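Local atomic coordinates of alpha-1,3-glucanase (Streptomyces thermodiastaticus, PDB entry 7C7D), a protein that hydrolyses alpha-1,3-glucan, as a glycoside hydrolase of family 87 whose catalytic unit joins a beta-rich domain to a right-handed parallel beta-helix. Residues Y268-F276 with D290-T298; Y116-L126 with S138-Y147. All blocks are in the same frame, centred on the assembly; numbering follows the deposited sequence. Where two conformers were deposited one is given.

Contact 1 of 2, residues Y268-F276 with D290-T298; sequences YSVVHSSHF and DFAVIGEVT
A292 N donates to S269 O and V271 N to A292 O, and with I294 N to V271 O these bonds join strands 269-272 and 292-294 as parallel neighbours on successive coils of the beta-helix. The bonds from A292 N (2.9 Å) and I294 N nearly follow the axes of their acceptor carbonyls. At the next step the pairing slackens: S273 N reaches I294 O at 3.2 Å from above the carbonyl plane. A water bridges I294 O, E296 OE2 and H272 ND1, lying in the plane of the imidazole at 2.8 Å from ND1. The other ring nitrogen, H272 NE2, is bonded to D246, and E296 OE1 is held by Y145 OH and K144 NZ.

Beyond the strand a side-chain hydroxyl takes over as acceptor. S274 OG, turned beside its own backbone N (chi1 -61°), accepts from E296 N at 2.9 Å with an almost straight N-H...O angle of 169°. With an alanine here the hydroxyl is gone, and E296 N would probably lose this acceptor, leaving the loop at E296-V297 less firmly tied. S273 OG accepts from H275 N, closing an ST turn, and is also bonded to I249 O.

Apolar residues suit the face carrying V271 and V293. V293 CG2 sits over one face of the F276 ring, 4.2 Å from its centroid, and F276 CZ comes to 3.7 Å from F291 CE2, the two planes 66° apart. On the face of V270 and A292, V270 CG1 meets I294 CD1 at 4.0 Å. Main-chain bonds thus fix the register; where the strands end, S274 OG takes up E296 N, the water links three polar groups, and residues outside the pair meet other polar ends.

Contact 2 of 2, residues Y116-L126 with S138-Y147; sequences YSVPDGQSGTL and SLTVTSKYSY
V141 lies over the ring of Y116 where the antiparallel beta hairpin of strands 123-130 and 133-142 packs against the end of strand 109-117. V141 CG1 stands above the middle of that ring, 3.6 Å from its centroid. Y116 has CG between the backbone N and the carbonyl carbon (chi1 72°), which carries the ring under the hairpin and lets OH accept from T142 N at 2.9 Å. A tyrosine suits the site because its face meets the valine while its hydroxyl serves the backbone. V118 CG1 packs on V141 CB at 4.0 Å.

Along the hairpin, G124 and L126 form hydrogen-bonded pairs with V141 and L139. V141 CG2 lies against the main chain of G124, 3.4 Å from G124 O.

The type II turn P119-Q122 is gripped by S143, whose OG also lies between N and the carbonyl carbon (chi1 58°). This hydroxyl donates to Q122 O at 2.8 Å, on a lone pair in the carbonyl plane, while S143 N bonds the same oxygen. G121, with its positive phi, suits the turn's third position.

D120 and Y147 pass in opposite directions, carboxylate and ring stacked with planes 12° apart and D120 CB over the ring's centre. At the far end of that ring, Y147 OH donates to V118 O at 2.7 Å, from above the carbonyl plane.

How the contacts relate
Contact 2 belongs to the N-terminal beta-rich domain and contact 1 to an early part of the beta-helix; their centres lie about 19 Å apart, yet they meet directly. E296 OE1 forms a salt bridge with K144 NZ at 2.9 Å and a probable hydrogen bond with Y145 OH at 2.6 Å, so the turn after T142 docks on the segment following strand 292-294. V297 O and T298 also pack against Y145 and K144, and R166 of strand 163-169 touches V270, A292 and I294. The calcium ion, bound by E63, E65, S88, Q91 and D191, lies about 10 Å from the Y116 side chain of contact 2. The interface thus combines salt bridge, probable hydrogen bond and packing.

Contact 1 of 2, residues Y268-F276 with D290-T298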
loop_
_atom_site.group_PDB
_atom_site.type_symbol
_atom_site.label_atom_id
_atom_site.label_comp_id
_atom_site.label_asym_id
_atom_site.label_seq_id
_atom_site.Cartn_x
_atom_site.Cartn_y
_atom_site.Cartn_z
ATOM N N TYR A 268 17.303 7.234 12.034
ATOM C CA TYR A 268 18.519 7.155 12.840
ATOM C C TYR A 268 18.811 5.763 13.372
ATOM O O TYR A 268 19.969 5.334 13.352
ATOM C CB TYR A 268 18.429 8.127 14.023
ATOM C CG TYR A 268 18.146 9.543 13.605
ATOM C CD1 TYR A 268 19.123 10.321 12.999
ATOM C CD2 TYR A 268 16.892 10.103 13.802
ATOM C CE1 TYR A 268 18.861 11.622 12.610
ATOM C CE2 TYR A 268 16.622 11.397 13.416
ATOM C CZ TYR A 268 17.608 12.152 12.821
ATOM O OH TYR A 268 17.331 13.445 12.436
ATOM N N SER A 269 17.801 5.060 13.879
ATOM C CA SER A 269 17.966 3.714 14.419
ATOM C C SER A 269 17.478 2.729 13.368
ATOM O O SER A 269 16.271 2.598 13.150
ATOM C CB SER A 269 17.177 3.564 15.716
ATOM O OG SER A 269 17.553 4.555 16.661
ATOM N N VAL A 270 18.408 2.023 12.731
ATOM C CA VAL A 270 18.106 1.246 11.533
ATOM C C VAL A 270 18.494 -0.208 11.769
ATOM O O VAL A 270 19.677 -0.518 11.959
ATOM C CB VAL A 270 18.811 1.817 10.293
ATOM C CG1 VAL A 270 18.453 0.992 9.067
ATOM C CG2 VAL A 270 18.416 3.276 10.087
ATOM N N VAL A 271 17.502 -1.093 11.762
ATOM C CA VAL A 271 17.706 -2.535 11.836
ATOM C C VAL A 271 17.710 -3.085 10.419
ATOM O O VAL A 271 16.807 -2.785 9.622
ATOM C CB VAL A 271 16.597 -3.197 12.672
ATOM C CG1 VAL A 271 16.585 -4.710 12.457
ATOM C CG2 VAL A 271 16.727 -2.834 14.149
ATOM N N HIS A 272 18.718 -3.899 10.108
ATOM C CA HIS A 272 18.828 -4.581 8.823
ATOM C C HIS A 272 18.449 -6.034 9.064
ATOM O O HIS A 272 19.218 -6.802 9.647
ATOM C CB HIS A 272 20.237 -4.433 8.262
ATOM C CG HIS A 272 20.607 -3.010 7.988
ATOM N ND1 HIS A 272 20.341 -2.387 6.787
ATOM C CD2 HIS A 272 21.162 -2.066 8.785
ATOM C CE1 HIS A 272 20.751 -1.132 6.843
ATOM N NE2 HIS A 272 21.253 -0.911 8.044
ATOM N N SER A 273 17.238 -6.397 8.653
ATOM C CA SER A 273 16.728 -7.737 8.885
ATOM C C SER A 273 15.691 -8.060 7.832
ATOM O O SER A 273 14.901 -7.194 7.444
ATOM C CB SER A 273 16.065 -7.832 10.258
ATOM O OG SER A 273 15.632 -9.151 10.512
ATOM N N SER A 274 15.697 -9.315 7.384
ATOM C CA SER A 274 14.669 -9.843 6.505
ATOM C C SER A 274 13.758 -10.834 7.218
ATOM O O SER A 274 12.990 -11.539 6.560
ATOM C CB SER A 274 15.309 -10.479 5.266
ATOM O OG SER A 274 16.059 -9.522 4.537
ATOM N N HIS A 275 13.826 -10.904 8.549
ATOM C CA HIS A 275 13.064 -11.877 9.328
ATOM C C HIS A 275 13.082 -11.408 10.775
ATOM O O HIS A 275 13.713 -12.032 11.632
ATOM C CB HIS A 275 13.722 -13.256 9.192
ATOM C CG HIS A 275 12.916 -14.387 9.749
ATOM N ND1 HIS A 275 13.500 -15.550 10.200
ATOM C CD2 HIS A 275 11.581 -14.552 9.904
ATOM C CE1 HIS A 275 12.561 -16.381 10.615
ATOM N NE2 HIS A 275 11.386 -15.801 10.445
ATOM N N PHE A 276 12.419 -10.287 11.056
ATOM C CA PHE A 276 12.678 -9.564 12.297
ATOM C C PHE A 276 11.962 -10.181 13.497
ATOM O O PHE A 276 12.608 -10.616 14.456
ATOM C CB PHE A 276 12.342 -8.080 12.123
ATOM C CG PHE A 276 12.603 -7.254 13.346
ATOM C CD1 PHE A 276 13.886 -7.121 13.854
ATOM C CD2 PHE A 276 11.562 -6.621 13.995
ATOM C CE1 PHE A 276 14.124 -6.355 14.981
ATOM C CE2 PHE A 276 11.790 -5.857 15.124
ATOM C CZ PHE A 276 13.073 -5.723 15.620
ATOM N N ASP A 290 9.482 3.947 16.347
ATOM C CA ASP A 290 10.507 4.922 15.972
ATOM C C ASP A 290 11.837 4.279 15.584
ATOM O O ASP A 290 12.902 4.768 15.956
ATOM C CB ASP A 290 10.707 5.988 17.055
ATOM C CG ASP A 290 9.402 6.615 17.510
ATOM O OD1 ASP A 290 8.451 6.680 16.705
ATOM O OD2 ASP A 290 9.334 7.055 18.678
ATOM N N PHE A 291 11.787 3.186 14.829
ATOM C CA PHE A 291 12.989 2.671 14.185
ATOM C C PHE A 291 12.651 2.173 12.789
ATOM O O PHE A 291 11.488 2.138 12.379
ATOM C CB PHE A 291 13.809 1.667 15.039
ATOM C CG PHE A 291 13.107 0.367 15.382
ATOM C CD1 PHE A 291 12.162 0.312 16.400
ATOM C CD2 PHE A 291 13.471 -0.820 14.750
ATOM C CE1 PHE A 291 11.559 -0.892 16.749
ATOM C CE2 PHE A 291 12.875 -2.026 15.098
ATOM C CZ PHE A 291 11.928 -2.066 16.101
ATOM N N ALA A 292 13.690 1.818 12.042
ATOM C CA ALA A 292 13.529 1.265 10.708
ATOM C C ALA A 292 13.880 -0.215 10.723
ATOM O O ALA A 292 14.787 -0.641 11.446
ATOM C CB ALA A 292 14.422 1.994 9.703
ATOM N N VAL A 293 13.142 -0.999 9.941
ATOM C CA VAL A 293 13.511 -2.377 9.621
ATOM C C VAL A 293 13.577 -2.460 8.108
ATOM O O VAL A 293 12.553 -2.328 7.424
ATOM C CB VAL A 293 12.544 -3.418 10.199
ATOM C CG1 VAL A 293 12.970 -4.817 9.776
ATOM C CG2 VAL A 293 12.495 -3.306 11.714
ATOM N N ILE A 294 14.788 -2.637 7.588
ATOM C CA ILE A 294 15.052 -2.648 6.158
ATOM C C ILE A 294 15.725 -3.972 5.834
ATOM O O ILE A 294 16.808 -4.272 6.357
ATOM C CB ILE A 294 15.916 -1.452 5.732
ATOM C CG1 ILE A 294 15.276 -0.138 6.204
ATOM C CG2 ILE A 294 16.119 -1.456 4.232
ATOM C CD1 ILE A 294 16.055 1.103 5.813
ATOM N N GLY A 295 15.077 -4.773 4.992
ATOM C CA GLY A 295 15.575 -6.086 4.648
ATOM C C GLY A 295 16.417 -6.063 3.390
ATOM O O GLY A 295 16.836 -5.014 2.894
ATOM N N GLU A 296 16.679 -7.266 2.879
ATOM C CA GLU A 296 17.403 -7.465 1.629
ATOM C C GLU A 296 16.607 -8.372 0.702
ATOM O O GLU A 296 17.175 -9.088 -0.122
ATOM C CB GLU A 296 18.809 -8.013 1.877
ATOM C CG GLU A 296 19.688 -7.074 2.688
ATOM C CD GLU A 296 20.035 -5.784 1.952
ATOM O OE1 GLU A 296 20.086 -5.801 0.703
ATOM O OE2 GLU A 296 20.260 -4.751 2.621
ATOM N N VAL A 297 15.285 -8.336 0.820
ATOM C CA VAL A 297 14.426 -9.226 0.049
ATOM C C VAL A 297 14.324 -8.702 -1.376
ATOM O O VAL A 297 13.994 -7.528 -1.603
ATOM C CB VAL A 297 13.044 -9.343 0.711
ATOM C CG1 VAL A 297 12.118 -10.187 -0.145
ATOM C CG2 VAL A 297 13.181 -9.935 2.111
ATOM N N THR A 298 14.631 -9.564 -2.342
ATOM C CA THR A 298 14.616 -9.193 -3.749
ATOM C C THR A 298 13.659 -10.049 -4.562
ATOM O O THR A 298 13.573 -9.883 -5.784
ATOM C CB THR A 298 16.026 -9.286 -4.345
ATOM O OG1 THR A 298 16.398 -10.662 -4.433
ATOM C CG2 THR A 298 17.037 -8.560 -3.465
HETATM O O HOH W 1 19.260 -4.387 5.069
#

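Contact 2 of 2, residues Y116-L126 with S138-Y147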
loop_
_atom_site.group_PDB
_atom_site.type_symbol
_atom_site.label_atom_id
_atom_site.label_comp_id
_atom_site.label_asym_id
_atom_site.label_seq_id
_atom_site.Cartn_x
_atom_site.Cartn_y
_atom_site.Cartn_z
ATOM N N TYR A 116 12.312 5.716 -7.862
ATOM C CA TYR A 116 13.096 5.731 -9.088
ATOM C C TYR A 116 13.222 4.302 -9.596
ATOM O O TYR A 116 12.968 3.340 -8.869
ATOM C CB TYR A 116 14.505 6.289 -8.815
ATOM C CG TYR A 116 15.294 5.270 -8.028
ATOM C CD1 TYR A 116 15.159 5.178 -6.644
ATOM C CD2 TYR A 116 16.089 4.323 -8.674
ATOM C CE1 TYR A 116 15.810 4.190 -5.922
ATOM C CE2 TYR A 116 16.726 3.328 -7.959
ATOM C CZ TYR A 116 16.594 3.272 -6.592
ATOM O OH TYR A 116 17.243 2.295 -5.876
ATOM N N SER A 117 13.686 4.173 -10.840
ATOM C CA SER A 117 14.071 2.889 -11.414
ATOM C C SER A 117 15.401 3.050 -12.144
ATOM O O SER A 117 15.663 4.100 -12.738
ATOM C CB SER A 117 13.005 2.422 -12.410
ATOM O OG SER A 117 13.311 1.159 -12.966
ATOM N N VAL A 118 16.247 2.028 -12.086
ATOM C CA VAL A 118 17.421 1.936 -12.960
ATOM C C VAL A 118 17.346 0.615 -13.687
ATOM O O VAL A 118 16.632 -0.314 -13.257
ATOM C CB VAL A 118 18.749 2.085 -12.171
ATOM C CG1 VAL A 118 18.833 3.445 -11.501
ATOM C CG2 VAL A 118 18.933 0.939 -11.189
ATOM N N PRO A 119 18.071 0.460 -14.798
ATOM C CA PRO A 119 17.962 -0.773 -15.579
ATOM C C PRO A 119 18.394 -1.994 -14.780
ATOM O O PRO A 119 19.301 -1.936 -13.947
ATOM C CB PRO A 119 18.890 -0.522 -16.773
ATOM C CG PRO A 119 18.908 0.964 -16.911
ATOM C CD PRO A 119 18.892 1.468 -15.497
ATOM N N ASP A 120 17.718 -3.109 -15.044
ATOM C CA ASP A 120 17.984 -4.334 -14.306
ATOM C C ASP A 120 19.434 -4.752 -14.494
ATOM O O ASP A 120 19.956 -4.730 -15.611
ATOM C CB ASP A 120 17.052 -5.440 -14.791
ATOM C CG ASP A 120 16.918 -6.562 -13.790
ATOM O OD1 ASP A 120 17.471 -6.439 -12.677
ATOM O OD2 ASP A 120 16.258 -7.566 -14.115
ATOM N N GLY A 121 20.088 -5.103 -13.390
ATOM C CA GLY A 121 21.493 -5.448 -13.394
ATOM C C GLY A 121 22.428 -4.308 -13.071
ATOM O O GLY A 121 23.617 -4.551 -12.825
ATOM N N GLN A 122 21.940 -3.077 -13.050
ATOM C CA GLN A 122 22.792 -1.912 -12.887
ATOM C C GLN A 122 22.520 -1.217 -11.563
ATOM O O GLN A 122 21.491 -1.428 -10.910
ATOM C CB GLN A 122 22.600 -0.928 -14.042
ATOM C CG GLN A 122 22.958 -1.522 -15.391
ATOM C CD GLN A 122 22.692 -0.561 -16.525
ATOM O OE1 GLN A 122 22.255 0.561 -16.302
ATOM N NE2 GLN A 122 22.957 -0.997 -17.749
ATOM N N SER A 123 23.466 -0.370 -11.182
ATOM C CA SER A 123 23.354 0.414 -9.964
ATOM C C SER A 123 24.278 1.611 -10.093
ATOM O O SER A 123 25.132 1.672 -10.981
ATOM C CB SER A 123 23.700 -0.414 -8.726
ATOM O OG SER A 123 25.045 -0.847 -8.781
ATOM N N GLY A 124 24.090 2.570 -9.196
ATOM C CA GLY A 124 24.947 3.735 -9.174
ATOM C C GLY A 124 24.492 4.714 -8.121
ATOM O O GLY A 124 23.989 4.319 -7.061
ATOM N N THR A 125 24.673 5.999 -8.393
ATOM C CA THR A 125 24.272 7.027 -7.455
ATOM C C THR A 125 23.575 8.137 -8.216
ATOM O O THR A 125 23.652 8.226 -9.442
ATOM C CB THR A 125 25.463 7.599 -6.680
ATOM O OG1 THR A 125 26.444 8.069 -7.608
ATOM C CG2 THR A 125 26.080 6.541 -5.777
ATOM N N LEU A 126 22.884 8.980 -7.461
ATOM C CA LEU A 126 22.183 10.137 -7.994
ATOM C C LEU A 126 22.605 11.327 -7.149
ATOM O O LEU A 126 22.410 11.321 -5.929
ATOM C CB LEU A 126 20.674 9.898 -7.897
ATOM C CG LEU A 126 19.712 10.852 -8.602
ATOM C CD1 LEU A 126 19.987 10.969 -10.091
ATOM C CD2 LEU A 126 18.289 10.377 -8.369
ATOM N N SER A 138 25.264 11.511 -1.884
ATOM C CA SER A 138 24.417 11.202 -3.019
ATOM C C SER A 138 23.434 10.116 -2.618
ATOM O O SER A 138 23.590 9.456 -1.586
ATOM C CB SER A 138 25.252 10.722 -4.210
ATOM O OG SER A 138 25.986 9.566 -3.857
ATOM N N LEU A 139 22.414 9.942 -3.444
ATOM C CA LEU A 139 21.452 8.874 -3.235
ATOM C C LEU A 139 21.976 7.610 -3.900
ATOM O O LEU A 139 22.453 7.654 -5.038
ATOM C CB LEU A 139 20.107 9.248 -3.852
ATOM C CG LEU A 139 19.341 10.389 -3.187
ATOM C CD1 LEU A 139 18.407 11.042 -4.189
ATOM C CD2 LEU A 139 18.576 9.881 -1.982
ATOM N N THR A 140 21.900 6.492 -3.192
ATOM C CA THR A 140 22.220 5.205 -3.792
ATOM C C THR A 140 21.019 4.720 -4.591
ATOM O O THR A 140 19.898 4.692 -4.081
ATOM C CB THR A 140 22.570 4.195 -2.702
ATOM O OG1 THR A 140 23.704 4.673 -1.965
ATOM C CG2 THR A 140 22.888 2.829 -3.309
ATOM N N VAL A 141 21.247 4.351 -5.847
ATOM C CA VAL A 141 20.190 3.844 -6.710
ATOM C C VAL A 141 20.596 2.471 -7.225
ATOM O O VAL A 141 21.751 2.255 -7.614
ATOM C CB VAL A 141 19.856 4.805 -7.872
ATOM C CG1 VAL A 141 19.132 6.043 -7.351
ATOM C CG2 VAL A 141 21.108 5.211 -8.622
ATOM N N THR A 142 19.651 1.536 -7.208
ATOM C CA THR A 142 19.971 0.174 -7.597
ATOM C C THR A 142 18.741 -0.518 -8.158
ATOM O O THR A 142 17.601 -0.104 -7.927
ATOM C CB THR A 142 20.540 -0.632 -6.423
ATOM O OG1 THR A 142 20.909 -1.938 -6.883
ATOM C CG2 THR A 142 19.512 -0.754 -5.301
ATOM N N SER A 143 19.005 -1.589 -8.909
ATOM C CA SER A 143 17.989 -2.508 -9.399
ATOM C C SER A 143 17.888 -3.764 -8.546
ATOM O O SER A 143 17.046 -4.624 -8.832
ATOM C CB SER A 143 18.279 -2.899 -10.851
ATOM O OG SER A 143 19.571 -3.484 -10.961
ATOM N N LYS A 144 18.697 -3.861 -7.486
ATOM C CA LYS A 144 18.790 -5.087 -6.700
ATOM C C LYS A 144 17.436 -5.523 -6.154
ATOM O O LYS A 144 17.128 -6.720 -6.135
ATOM C CB LYS A 144 19.791 -4.887 -5.559
ATOM C CG LYS A 144 19.801 -6.032 -4.557
ATOM C CD LYS A 144 20.798 -5.804 -3.440
ATOM C CE LYS A 144 20.818 -7.003 -2.504
ATOM N NZ LYS A 144 21.769 -6.830 -1.382
ATOM N N TYR A 145 16.615 -4.575 -5.707
ATOM C CA TYR A 145 15.347 -4.883 -5.060
ATOM C C TYR A 145 14.177 -4.860 -6.026
ATOM O O TYR A 145 13.024 -4.989 -5.592
ATOM C CB TYR A 145 15.100 -3.923 -3.893
ATOM C CG TYR A 145 16.298 -3.814 -2.994
ATOM C CD1 TYR A 145 16.601 -4.823 -2.092
ATOM C CD2 TYR A 145 17.143 -2.716 -3.058
ATOM C CE1 TYR A 145 17.710 -4.738 -1.274
ATOM C CE2 TYR A 145 18.253 -2.618 -2.246
ATOM C CZ TYR A 145 18.535 -3.632 -1.357
ATOM O OH TYR A 145 19.641 -3.528 -0.547
ATOM N N SER A 146 14.447 -4.702 -7.318
ATOM C CA SER A 146 13.443 -4.488 -8.345
ATOM C C SER A 146 13.467 -5.635 -9.349
ATOM O O SER A 146 14.355 -6.491 -9.327
ATOM C CB SER A 146 13.700 -3.155 -9.060
ATOM O OG SER A 146 13.619 -2.064 -8.152
ATOM N N TYR A 147 12.469 -5.639 -10.241
ATOM C CA TYR A 147 12.343 -6.619 -11.320
ATOM C C TYR A 147 12.038 -8.005 -10.767
ATOM O O TYR A 147 12.904 -8.893 -10.722
ATOM C CB TYR A 147 13.564 -6.612 -12.252
ATOM C CG TYR A 147 13.827 -5.246 -12.840
ATOM C CD1 TYR A 147 13.178 -4.827 -13.993
ATOM C CD2 TYR A 147 14.705 -4.366 -12.227
ATOM C CE1 TYR A 147 13.406 -3.563 -14.527
ATOM C CE2 TYR A 147 14.936 -3.105 -12.747
ATOM C CZ TYR A 147 14.294 -2.715 -13.900
ATOM O OH TYR A 147 14.513 -1.465 -14.423
HETATM O O HOH W 2 15.300 -0.065 -10.080
HETATM O O HOH W 3 15.981 -9.370 -11.906
#